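Local coordinates for endo-1,4-beta-mannanase (Eisenia fetida, PDB 5Y6T), which probably hydrolyses internal beta-1,4-mannosidic bonds in mannans, as a cold-adapted glycoside hydrolase of family GH5, at residues I260-Y268 with L289-S299; Y274-N284 with Q311-Y320. All coordinates share one frame; numbering follows the deposited sequence.

Interaction 1: residues I260-Y268 with L289-S299; sequences IDFYQMHTY and LDKPNNIGEFS
Tyr263 fills a hollow made by Leu289, Asp290 and Lys291. The lysine crosses the ring at about a right angle, its CD 3.9 Å from the ring centroid over one face, while Leu289 CB approaches ring atom CD2. Tyrosine suits the site: its flat ring packs on methylenes, and its OH donates to Asp290 OD1 (2.7 Å) on the syn lone pair, ring and carboxylate nearly coplanar. A bend in the last lysine torsion (chi4 -61°) turns Lys291 NZ onto Ile260 O at 2.9 Å; Asp246 takes its charge in a salt bridge. A phenylalanine in place of Tyr263 would probably leave the Asp290 carboxylate without its hydroxyl mate and freer to turn.

Farther along, the second strand spends one more residue than the first, Gly296, where any side chain would run into Gln264 OE1. Glu297 CG then lies over the centre of the His266 imidazole in a CH-pi contact, 3.5 Å from its centroid. In the ring plane His266 NE2 donates to Gln264 OE1 (2.7 Å), and Tyr268 OH reaches Glu297 OE1 (2.7 Å) from its anti side. These are neighbouring parallel strands of a beta/alpha barrel, and Glu297 probably holds the position of the GH5 nucleophile.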
loop_
_atom_site.group_PDB
_atom_site.type_symbol
_atom_site.label_atom_id
_atom_site.label_comp_id
_atom_site.label_asym_id
_atom_site.label_seq_id
_atom_site.Cartn_x
_atom_site.Cartn_y
_atom_site.Cartn_z
ATOM N N ILE A 260 6.305 -6.985 7.675
ATOM C CA ILE A 260 5.045 -6.286 7.445
ATOM C C ILE A 260 3.935 -6.888 8.318
ATOM O O ILE A 260 4.175 -7.937 8.955
ATOM C CB ILE A 260 4.673 -6.237 5.984
ATOM C CG1 ILE A 260 4.274 -7.589 5.447
ATOM C CG2 ILE A 260 5.758 -5.569 5.249
ATOM C CD1 ILE A 260 3.720 -7.585 4.033
ATOM N N ASP A 261 2.793 -6.222 8.426
ATOM C CA ASP A 261 1.754 -6.625 9.309
ATOM C C ASP A 261 0.564 -7.208 8.625
ATOM O O ASP A 261 -0.112 -8.046 9.254
ATOM C CB ASP A 261 1.291 -5.439 10.145
ATOM C CG ASP A 261 2.406 -4.921 11.013
ATOM O OD1 ASP A 261 2.691 -5.590 12.072
ATOM O OD2 ASP A 261 3.082 -3.950 10.603
ATOM N N PHE A 262 0.236 -6.700 7.419
ATOM C CA PHE A 262 -0.778 -7.343 6.568
ATOM C C PHE A 262 -0.339 -7.398 5.113
ATOM O O PHE A 262 0.326 -6.490 4.582
ATOM C CB PHE A 262 -2.195 -6.830 6.762
ATOM C CG PHE A 262 -2.458 -5.376 6.366
ATOM C CD1 PHE A 262 -2.773 -5.039 5.065
ATOM C CD2 PHE A 262 -2.429 -4.374 7.304
ATOM C CE1 PHE A 262 -3.122 -3.756 4.709
ATOM C CE2 PHE A 262 -2.734 -3.066 6.947
ATOM C CZ PHE A 262 -3.055 -2.762 5.649
ATOM N N TYR A 263 -0.623 -8.540 4.531
ATOM C CA TYR A 263 -0.436 -8.775 3.084
ATOM C C TYR A 263 -1.511 -7.922 2.319
ATOM O O TYR A 263 -2.528 -7.458 2.884
ATOM C CB TYR A 263 -0.562 -10.247 2.737
ATOM C CG TYR A 263 0.507 -11.074 3.385
ATOM C CD1 TYR A 263 1.856 -10.906 3.062
ATOM C CD2 TYR A 263 0.205 -12.023 4.316
ATOM C CE1 TYR A 263 2.835 -11.650 3.663
ATOM C CE2 TYR A 263 1.208 -12.789 4.934
ATOM C CZ TYR A 263 2.544 -12.573 4.605
ATOM O OH TYR A 263 3.594 -13.294 5.118
ATOM N N GLN A 264 -1.203 -7.688 1.050
ATOM C CA GLN A 264 -2.068 -6.850 0.239
ATOM C C GLN A 264 -1.914 -7.291 -1.222
ATOM O O GLN A 264 -0.843 -7.154 -1.782
ATOM C CB GLN A 264 -1.666 -5.382 0.417
ATOM C CG GLN A 264 -2.418 -4.442 -0.501
ATOM C CD GLN A 264 -1.953 -3.013 -0.537
ATOM O OE1 GLN A 264 -2.204 -2.306 -1.539
ATOM N NE2 GLN A 264 -1.229 -2.591 0.447
ATOM N N MET A 265 -2.957 -7.848 -1.796
ATOM C CA MET A 265 -2.945 -8.289 -3.156
ATOM C C MET A 265 -3.824 -7.407 -3.979
ATOM O O MET A 265 -4.962 -7.165 -3.634
ATOM C CB MET A 265 -3.557 -9.704 -3.208
ATOM C CG MET A 265 -2.688 -10.712 -2.481
ATOM S SD MET A 265 -3.518 -12.267 -2.597
ATOM C CE MET A 265 -2.350 -13.398 -1.908
ATOM N N HIS A 266 -3.296 -6.894 -5.064
ATOM C CA HIS A 266 -4.094 -6.203 -6.084
ATOM C C HIS A 266 -4.602 -7.204 -7.121
ATOM O O HIS A 266 -4.027 -8.308 -7.259
ATOM C CB HIS A 266 -3.215 -5.216 -6.806
ATOM C CG HIS A 266 -2.621 -4.202 -5.878
ATOM N ND1 HIS A 266 -1.611 -3.332 -6.256
ATOM C CD2 HIS A 266 -2.819 -3.999 -4.556
ATOM C CE1 HIS A 266 -1.286 -2.591 -5.219
ATOM N NE2 HIS A 266 -2.001 -2.972 -4.179
ATOM N N THR A 267 -5.717 -6.905 -7.778
ATOM C CA THR A 267 -6.143 -7.873 -8.757
ATOM C C THR A 267 -6.910 -7.179 -9.852
ATOM O O THR A 267 -7.853 -6.393 -9.583
ATOM C CB THR A 267 -6.944 -9.062 -8.161
ATOM O OG1 THR A 267 -7.191 -10.088 -9.197
ATOM C CG2 THR A 267 -8.305 -8.560 -7.541
ATOM N N TYR A 268 -6.500 -7.477 -11.069
ATOM C CA TYR A 268 -7.189 -7.018 -12.267
ATOM C C TYR A 268 -7.290 -8.135 -13.266
ATOM O O TYR A 268 -6.425 -9.045 -13.304
ATOM C CB TYR A 268 -6.390 -5.920 -12.912
ATOM C CG TYR A 268 -6.283 -4.678 -12.024
ATOM C CD1 TYR A 268 -7.313 -3.715 -12.011
ATOM C CD2 TYR A 268 -5.174 -4.462 -11.209
ATOM C CE1 TYR A 268 -7.156 -2.538 -11.310
ATOM C CE2 TYR A 268 -5.037 -3.313 -10.441
ATOM C CZ TYR A 268 -6.053 -2.352 -10.459
ATOM O OH TYR A 268 -5.913 -1.185 -9.753
ATOM N N LEU A 289 -2.155 -17.750 4.714
ATOM C CA LEU A 289 -1.234 -16.693 5.139
ATOM C C LEU A 289 -1.143 -16.586 6.633
ATOM O O LEU A 289 -2.119 -16.871 7.341
ATOM C CB LEU A 289 -1.688 -15.325 4.533
ATOM C CG LEU A 289 -1.762 -15.314 3.016
ATOM C CD1 LEU A 289 -2.477 -14.076 2.477
ATOM C CD2 LEU A 289 -0.424 -15.484 2.358
ATOM N N ASP A 290 0.007 -16.108 7.074
ATOM C CA ASP A 290 0.312 -15.767 8.469
ATOM C C ASP A 290 0.066 -14.336 8.910
ATOM O O ASP A 290 0.517 -13.907 9.997
ATOM C CB ASP A 290 1.750 -16.225 8.850
ATOM C CG ASP A 290 2.841 -15.520 8.039
ATOM O OD1 ASP A 290 2.508 -14.776 7.105
ATOM O OD2 ASP A 290 4.054 -15.904 8.153
ATOM N N LYS A 291 -0.692 -13.582 8.088
ATOM C CA LYS A 291 -1.104 -12.194 8.358
ATOM C C LYS A 291 -2.429 -12.043 7.641
ATOM O O LYS A 291 -2.708 -12.764 6.665
ATOM C CB LYS A 291 -0.116 -11.186 7.737
ATOM C CG LYS A 291 1.334 -11.437 8.174
ATOM C CD LYS A 291 2.271 -10.425 7.500
ATOM C CE LYS A 291 3.752 -10.758 7.630
ATOM N NZ LYS A 291 4.204 -10.805 9.021
ATOM N N PRO A 292 -3.245 -11.085 8.091
ATOM C CA PRO A 292 -4.408 -10.704 7.296
ATOM C C PRO A 292 -4.015 -10.217 5.922
ATOM O O PRO A 292 -2.834 -9.914 5.711
ATOM C CB PRO A 292 -5.075 -9.587 8.144
ATOM C CG PRO A 292 -4.242 -9.299 9.280
ATOM C CD PRO A 292 -2.984 -10.150 9.196
ATOM N N ASN A 293 -4.997 -10.134 5.000
ATOM C CA ASN A 293 -4.787 -9.778 3.614
ATOM C C ASN A 293 -5.852 -8.831 3.168
ATOM O O ASN A 293 -7.023 -9.125 3.328
ATOM C CB ASN A 293 -4.878 -11.071 2.788
ATOM C CG ASN A 293 -4.443 -10.903 1.357
ATOM O OD1 ASN A 293 -3.777 -9.930 0.980
ATOM N ND2 ASN A 293 -4.721 -11.896 0.568
ATOM N N ASN A 294 -5.440 -7.758 2.504
ATOM C CA ASN A 294 -6.273 -6.659 1.967
ATOM C C ASN A 294 -6.282 -6.703 0.492
ATOM O O ASN A 294 -5.247 -6.790 -0.095
ATOM C CB ASN A 294 -5.697 -5.371 2.480
ATOM C CG ASN A 294 -6.452 -4.138 2.001
ATOM O OD1 ASN A 294 -6.851 -4.043 0.848
ATOM N ND2 ASN A 294 -6.596 -3.172 2.876
ATOM N N ILE A 295 -7.464 -6.648 -0.166
ATOM C CA ILE A 295 -7.471 -6.550 -1.627
ATOM C C ILE A 295 -7.280 -5.037 -1.898
ATOM O O ILE A 295 -8.282 -4.280 -2.014
ATOM C CB ILE A 295 -8.748 -7.107 -2.246
ATOM C CG1 ILE A 295 -9.090 -8.511 -1.697
ATOM C CG2 ILE A 295 -8.630 -7.069 -3.774
ATOM C CD1 ILE A 295 -10.291 -9.216 -2.372
ATOM N N GLY A 296 -6.014 -4.646 -2.059
ATOM C CA GLY A 296 -5.554 -3.227 -2.015
ATOM C C GLY A 296 -5.823 -2.421 -3.279
ATOM O O GLY A 296 -5.669 -1.208 -3.298
ATOM N N GLU A 297 -6.108 -3.119 -4.397
ATOM C CA GLU A 297 -6.582 -2.500 -5.625
ATOM C C GLU A 297 -7.431 -3.518 -6.414
ATOM O O GLU A 297 -7.107 -4.698 -6.481
ATOM C CB GLU A 297 -5.455 -2.133 -6.556
ATOM C CG GLU A 297 -4.443 -1.081 -6.099
ATOM C CD GLU A 297 -3.392 -0.709 -7.143
ATOM O OE1 GLU A 297 -3.623 -1.043 -8.380
ATOM O OE2 GLU A 297 -2.338 -0.085 -6.760
ATOM N N PHE A 298 -8.458 -2.990 -7.055
ATOM C CA PHE A 298 -9.299 -3.688 -8.044
ATOM C C PHE A 298 -10.212 -2.639 -8.614
ATOM O O PHE A 298 -10.338 -1.547 -8.083
ATOM C CB PHE A 298 -10.158 -4.784 -7.402
ATOM C CG PHE A 298 -11.037 -4.304 -6.301
ATOM C CD1 PHE A 298 -10.574 -4.093 -4.992
ATOM C CD2 PHE A 298 -12.320 -3.896 -6.563
ATOM C CE1 PHE A 298 -11.416 -3.621 -3.996
ATOM C CE2 PHE A 298 -13.131 -3.373 -5.587
ATOM C CZ PHE A 298 -12.694 -3.193 -4.317
ATOM N N SER A 299 -10.933 -2.978 -9.691
ATOM C CA SER A 299 -11.900 -2.010 -10.193
ATOM C C SER A 299 -12.905 -2.792 -11.037
ATOM O O SER A 299 -12.640 -3.936 -11.449
ATOM C CB SER A 299 -11.225 -0.946 -11.020
ATOM O OG SER A 299 -10.700 -1.451 -12.219
HETATM O O HOH W 1 -10.209 -5.677 -10.771
#

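Interaction 2: residues Y274-N284 with Q311-Y320; sequences YTSSSPLLVPN and QFDWAYTQGY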
loop_
_atom_site.group_PDB
_atom_site.type_symbol
_atom_site.label_atom_id
_atom_site.label_comp_id
_atom_site.label_asym_id
_atom_site.label_seq_id
_atom_site.Cartn_x
_atom_site.Cartn_y
_atom_site.Cartn_z
ATOM N N TYR A 274 -10.169 -12.828 -14.770
ATOM C CA TYR A 274 -9.261 -12.911 -13.637
ATOM C C TYR A 274 -8.532 -14.243 -13.701
ATOM O O TYR A 274 -9.042 -15.242 -14.269
ATOM C CB TYR A 274 -10.060 -12.832 -12.349
ATOM C CG TYR A 274 -10.557 -11.460 -12.003
ATOM C CD1 TYR A 274 -9.679 -10.449 -11.551
ATOM C CD2 TYR A 274 -11.927 -11.162 -12.023
ATOM C CE1 TYR A 274 -10.174 -9.201 -11.169
ATOM C CE2 TYR A 274 -12.412 -9.892 -11.700
ATOM C CZ TYR A 274 -11.557 -8.940 -11.254
ATOM O OH TYR A 274 -12.022 -7.724 -10.825
ATOM N N THR A 275 -7.324 -14.294 -13.116
ATOM C CA THR A 275 -6.735 -15.582 -12.731
ATOM C C THR A 275 -7.652 -16.377 -11.823
ATOM O O THR A 275 -8.430 -15.822 -11.007
ATOM C CB THR A 275 -5.413 -15.345 -11.977
ATOM O OG1 THR A 275 -5.622 -14.359 -10.960
ATOM C CG2 THR A 275 -4.323 -14.870 -12.928
ATOM N N SER A 276 -7.540 -17.701 -11.909
ATOM C CA SER A 276 -8.403 -18.564 -11.090
ATOM C C SER A 276 -8.055 -18.450 -9.585
ATOM O O SER A 276 -8.889 -18.794 -8.745
ATOM C CB SER A 276 -8.344 -20.007 -11.612
ATOM O OG SER A 276 -6.995 -20.471 -11.517
ATOM N N SER A 277 -6.864 -17.914 -9.264
ATOM C CA SER A 277 -6.402 -17.724 -7.912
ATOM C C SER A 277 -6.493 -16.217 -7.449
ATOM O O SER A 277 -5.959 -15.872 -6.390
ATOM C CB SER A 277 -4.961 -18.230 -7.775
ATOM O OG SER A 277 -4.131 -17.595 -8.741
ATOM N N SER A 278 -7.199 -15.400 -8.238
ATOM C CA SER A 278 -7.482 -14.009 -7.885
ATOM C C SER A 278 -8.150 -13.935 -6.531
ATOM O O SER A 278 -9.093 -14.742 -6.266
ATOM C CB SER A 278 -8.432 -13.376 -8.899
ATOM O OG SER A 278 -8.831 -12.087 -8.432
ATOM N N PRO A 279 -7.768 -12.921 -5.712
ATOM C CA PRO A 279 -8.455 -12.785 -4.447
ATOM C C PRO A 279 -9.903 -12.403 -4.546
ATOM O O PRO A 279 -10.642 -12.564 -3.535
ATOM C CB PRO A 279 -7.634 -11.752 -3.688
ATOM C CG PRO A 279 -6.982 -10.901 -4.761
ATOM C CD PRO A 279 -6.685 -11.911 -5.850
ATOM N N LEU A 280 -10.340 -11.919 -5.702
ATOM C CA LEU A 280 -11.783 -11.755 -5.889
ATOM C C LEU A 280 -12.535 -13.033 -6.301
ATOM O O LEU A 280 -13.772 -13.048 -6.276
ATOM C CB LEU A 280 -12.036 -10.660 -6.893
ATOM C CG LEU A 280 -11.800 -9.231 -6.418
ATOM C CD1 LEU A 280 -11.897 -8.268 -7.575
ATOM C CD2 LEU A 280 -12.802 -8.821 -5.329
ATOM N N LEU A 281 -11.800 -14.132 -6.484
ATOM C CA LEU A 281 -12.382 -15.440 -6.857
ATOM C C LEU A 281 -12.222 -16.532 -5.855
ATOM O O LEU A 281 -12.914 -17.575 -5.929
ATOM C CB LEU A 281 -11.814 -15.900 -8.200
ATOM C CG LEU A 281 -12.491 -15.323 -9.464
ATOM C CD1 LEU A 281 -12.348 -13.836 -9.585
ATOM C CD2 LEU A 281 -11.955 -16.044 -10.699
ATOM N N VAL A 282 -11.250 -16.388 -4.931
ATOM C CA VAL A 282 -10.991 -17.389 -3.908
ATOM C C VAL A 282 -11.102 -16.722 -2.555
ATOM O O VAL A 282 -10.830 -15.503 -2.427
ATOM C CB VAL A 282 -9.627 -18.057 -4.060
ATOM C CG1 VAL A 282 -9.464 -18.681 -5.451
ATOM C CG2 VAL A 282 -8.494 -17.100 -3.757
ATOM N N PRO A 283 -11.503 -17.474 -1.541
ATOM C CA PRO A 283 -11.482 -16.964 -0.164
ATOM C C PRO A 283 -10.074 -16.844 0.371
ATOM O O PRO A 283 -9.188 -17.602 -0.016
ATOM C CB PRO A 283 -12.309 -17.959 0.602
ATOM C CG PRO A 283 -12.184 -19.222 -0.167
ATOM C CD PRO A 283 -11.954 -18.883 -1.606
ATOM N N ASN A 284 -9.834 -15.826 1.179
ATOM C CA ASN A 284 -8.490 -15.491 1.660
ATOM C C ASN A 284 -7.856 -16.725 2.406
ATOM O O ASN A 284 -6.654 -16.910 2.404
ATOM C CB ASN A 284 -8.547 -14.317 2.579
ATOM C CG ASN A 284 -7.190 -13.932 3.073
ATOM O OD1 ASN A 284 -6.253 -13.845 2.297
ATOM N ND2 ASN A 284 -7.054 -13.804 4.334
ATOM N N GLN A 311 -17.541 -7.027 -5.890
ATOM C CA GLN A 311 -16.169 -7.085 -5.510
ATOM C C GLN A 311 -16.006 -6.707 -4.038
ATOM O O GLN A 311 -15.381 -7.447 -3.267
ATOM C CB GLN A 311 -15.379 -6.180 -6.431
ATOM C CG GLN A 311 -15.337 -6.590 -7.893
ATOM C CD GLN A 311 -14.756 -5.568 -8.822
ATOM O OE1 GLN A 311 -15.027 -4.355 -8.696
ATOM N NE2 GLN A 311 -13.922 -6.013 -9.775
ATOM N N PHE A 312 -16.568 -5.581 -3.607
ATOM C CA PHE A 312 -16.524 -5.218 -2.164
ATOM C C PHE A 312 -17.196 -6.270 -1.313
ATOM O O PHE A 312 -16.670 -6.631 -0.208
ATOM C CB PHE A 312 -17.167 -3.894 -1.874
ATOM C CG PHE A 312 -16.269 -2.710 -2.177
ATOM C CD1 PHE A 312 -16.227 -2.153 -3.438
ATOM C CD2 PHE A 312 -15.543 -2.121 -1.145
ATOM C CE1 PHE A 312 -15.417 -1.051 -3.717
ATOM C CE2 PHE A 312 -14.694 -1.038 -1.401
ATOM C CZ PHE A 312 -14.669 -0.446 -2.671
ATOM N N ASP A 313 -18.296 -6.831 -1.805
ATOM C CA ASP A 313 -18.984 -7.863 -1.050
ATOM C C ASP A 313 -18.084 -9.101 -0.823
ATOM O O ASP A 313 -18.088 -9.689 0.233
ATOM C CB ASP A 313 -20.344 -8.273 -1.698
ATOM C CG ASP A 313 -21.200 -9.084 -0.732
ATOM O OD1 ASP A 313 -21.772 -8.453 0.205
ATOM O OD2 ASP A 313 -21.187 -10.341 -0.818
ATOM N N TRP A 314 -17.397 -9.525 -1.854
ATOM C CA TRP A 314 -16.548 -10.693 -1.811
ATOM C C TRP A 314 -15.464 -10.443 -0.771
ATOM O O TRP A 314 -15.187 -11.273 0.042
ATOM C CB TRP A 314 -15.939 -10.949 -3.174
ATOM C CG TRP A 314 -15.065 -12.165 -3.183
ATOM C CD1 TRP A 314 -13.730 -12.237 -2.979
ATOM C CD2 TRP A 314 -15.522 -13.518 -3.346
ATOM N NE1 TRP A 314 -13.312 -13.553 -2.960
ATOM C CE2 TRP A 314 -14.407 -14.352 -3.221
ATOM C CE3 TRP A 314 -16.804 -14.097 -3.588
ATOM C CZ2 TRP A 314 -14.488 -15.783 -3.367
ATOM C CZ3 TRP A 314 -16.894 -15.498 -3.718
ATOM C CH2 TRP A 314 -15.732 -16.330 -3.558
ATOM N N ALA A 315 -14.832 -9.260 -0.815
ATOM C CA ALA A 315 -13.730 -8.974 0.101
ATOM C C ALA A 315 -14.201 -9.096 1.561
ATOM O O ALA A 315 -13.539 -9.670 2.412
ATOM C CB ALA A 315 -13.217 -7.593 -0.144
ATOM N N TYR A 316 -15.378 -8.541 1.811
ATOM C CA TYR A 316 -15.965 -8.457 3.153
ATOM C C TYR A 316 -16.347 -9.823 3.699
ATOM O O TYR A 316 -16.191 -10.098 4.896
ATOM C CB TYR A 316 -17.149 -7.469 3.201
ATOM C CG TYR A 316 -17.626 -7.255 4.608
ATOM C CD1 TYR A 316 -16.959 -6.342 5.457
ATOM C CD2 TYR A 316 -18.700 -7.926 5.083
ATOM C CE1 TYR A 316 -17.350 -6.156 6.775
ATOM C CE2 TYR A 316 -19.137 -7.728 6.385
ATOM C CZ TYR A 316 -18.442 -6.858 7.244
ATOM O OH TYR A 316 -18.816 -6.649 8.548
ATOM N N THR A 317 -16.853 -10.674 2.821
ATOM C CA THR A 317 -17.458 -11.914 3.266
ATOM C C THR A 317 -16.556 -13.151 3.148
ATOM O O THR A 317 -16.887 -14.178 3.689
ATOM C CB THR A 317 -18.737 -12.187 2.463
ATOM O OG1 THR A 317 -18.447 -12.298 1.068
ATOM C CG2 THR A 317 -19.769 -11.082 2.711
ATOM N N GLN A 318 -15.456 -13.034 2.430
ATOM C CA GLN A 318 -14.604 -14.210 2.133
ATOM C C GLN A 318 -13.209 -14.051 2.742
ATOM O O GLN A 318 -12.229 -14.660 2.216
ATOM C CB GLN A 318 -14.537 -14.366 0.611
ATOM C CG GLN A 318 -15.916 -14.704 0.017
ATOM C CD GLN A 318 -16.430 -16.043 0.517
ATOM O OE1 GLN A 318 -15.660 -16.911 0.820
ATOM N NE2 GLN A 318 -17.765 -16.208 0.576
ATOM N N GLY A 319 -13.104 -13.312 3.839
ATOM C CA GLY A 319 -11.890 -13.467 4.709
ATOM C C GLY A 319 -10.818 -12.387 4.605
ATOM O O GLY A 319 -9.769 -12.468 5.261
ATOM N N TYR A 320 -11.095 -11.337 3.835
ATOM C CA TYR A 320 -10.123 -10.230 3.658
ATOM C C TYR A 320 -10.328 -9.146 4.712
ATOM O O TYR A 320 -11.389 -9.025 5.317
ATOM C CB TYR A 320 -10.181 -9.676 2.233
ATOM C CG TYR A 320 -9.892 -10.723 1.192
ATOM C CD1 TYR A 320 -10.891 -11.578 0.723
ATOM C CD2 TYR A 320 -8.601 -11.000 0.793
ATOM C CE1 TYR A 320 -10.632 -12.606 -0.172
ATOM C CE2 TYR A 320 -8.331 -11.997 -0.080
ATOM C CZ TYR A 320 -9.328 -12.819 -0.574
ATOM O OH TYR A 320 -8.998 -13.823 -1.420
#
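Trp314 and Tyr320 grip one backbone oxygen: Trp314 NE1 (3.2 Å) and Tyr320 OH (2.7 Å) donate to Val282 O from opposite faces of its carbonyl plane. This is the tight part. Leu280 O lies 3.2 Å above one face of the indole, and Gln318 CG covers the other, so the large flat ring fills a slot between loop and helix end. Trp314 reaches out from the helix into that slot because its CG lies opposite the backbone nitrogen (chi1 -179°). Tyr320 has Asn284 CB over the centre of one face, 3.6 Å from the centroid, while Pro279 CB comes within 3.4 Å of Tyr320 OH.

The solvent side is looser. Asn284 N still donates almost straight to Gln318 O (2.9 Å), but the bond from Asn284 ND2 to Gly319 O is weak, the amide's OD1 being held by Asn293 ND2, and Pro283 merely brushes the bent side chain of Gln318. Exposed Gly319 has a positive phi (103°) that calls for glycine, letting the chain turn out of the helix.

Pro279, Leu280 and Tyr320 also rest on Ile295 of strand 293-297, while Phe312 and Ala315 pack against strand 322-325, and Phe312 and Tyr316 against helix 338-348.

Overall arrangement
The segments alternate along the chain: the loop 274-284 of interaction 2 runs between the two strands of interaction 1, and helix 308-317 follows strand 293-297. The centres of the two contacts lie about 10 Å apart, and direct bonds probably join them. Thr267 OG1 meets Ser278 OG at 2.7 Å, and Gln311 NE2 reaches Ser299 O at 3.0 Å; Asn293 ND2 also bonds Asn284 OD1. Interaction 1 is part of the barrel wall, with Glu297 on the pocket side, where its OE2 hydrogen-bonds a bound Tris molecule, probably from the crystallisation liquor, and pairs with Arg67. Interaction 2 lies farther out, its centre about 18 Å from that of the chain, tying loop and helix onto the strand that carries Glu297.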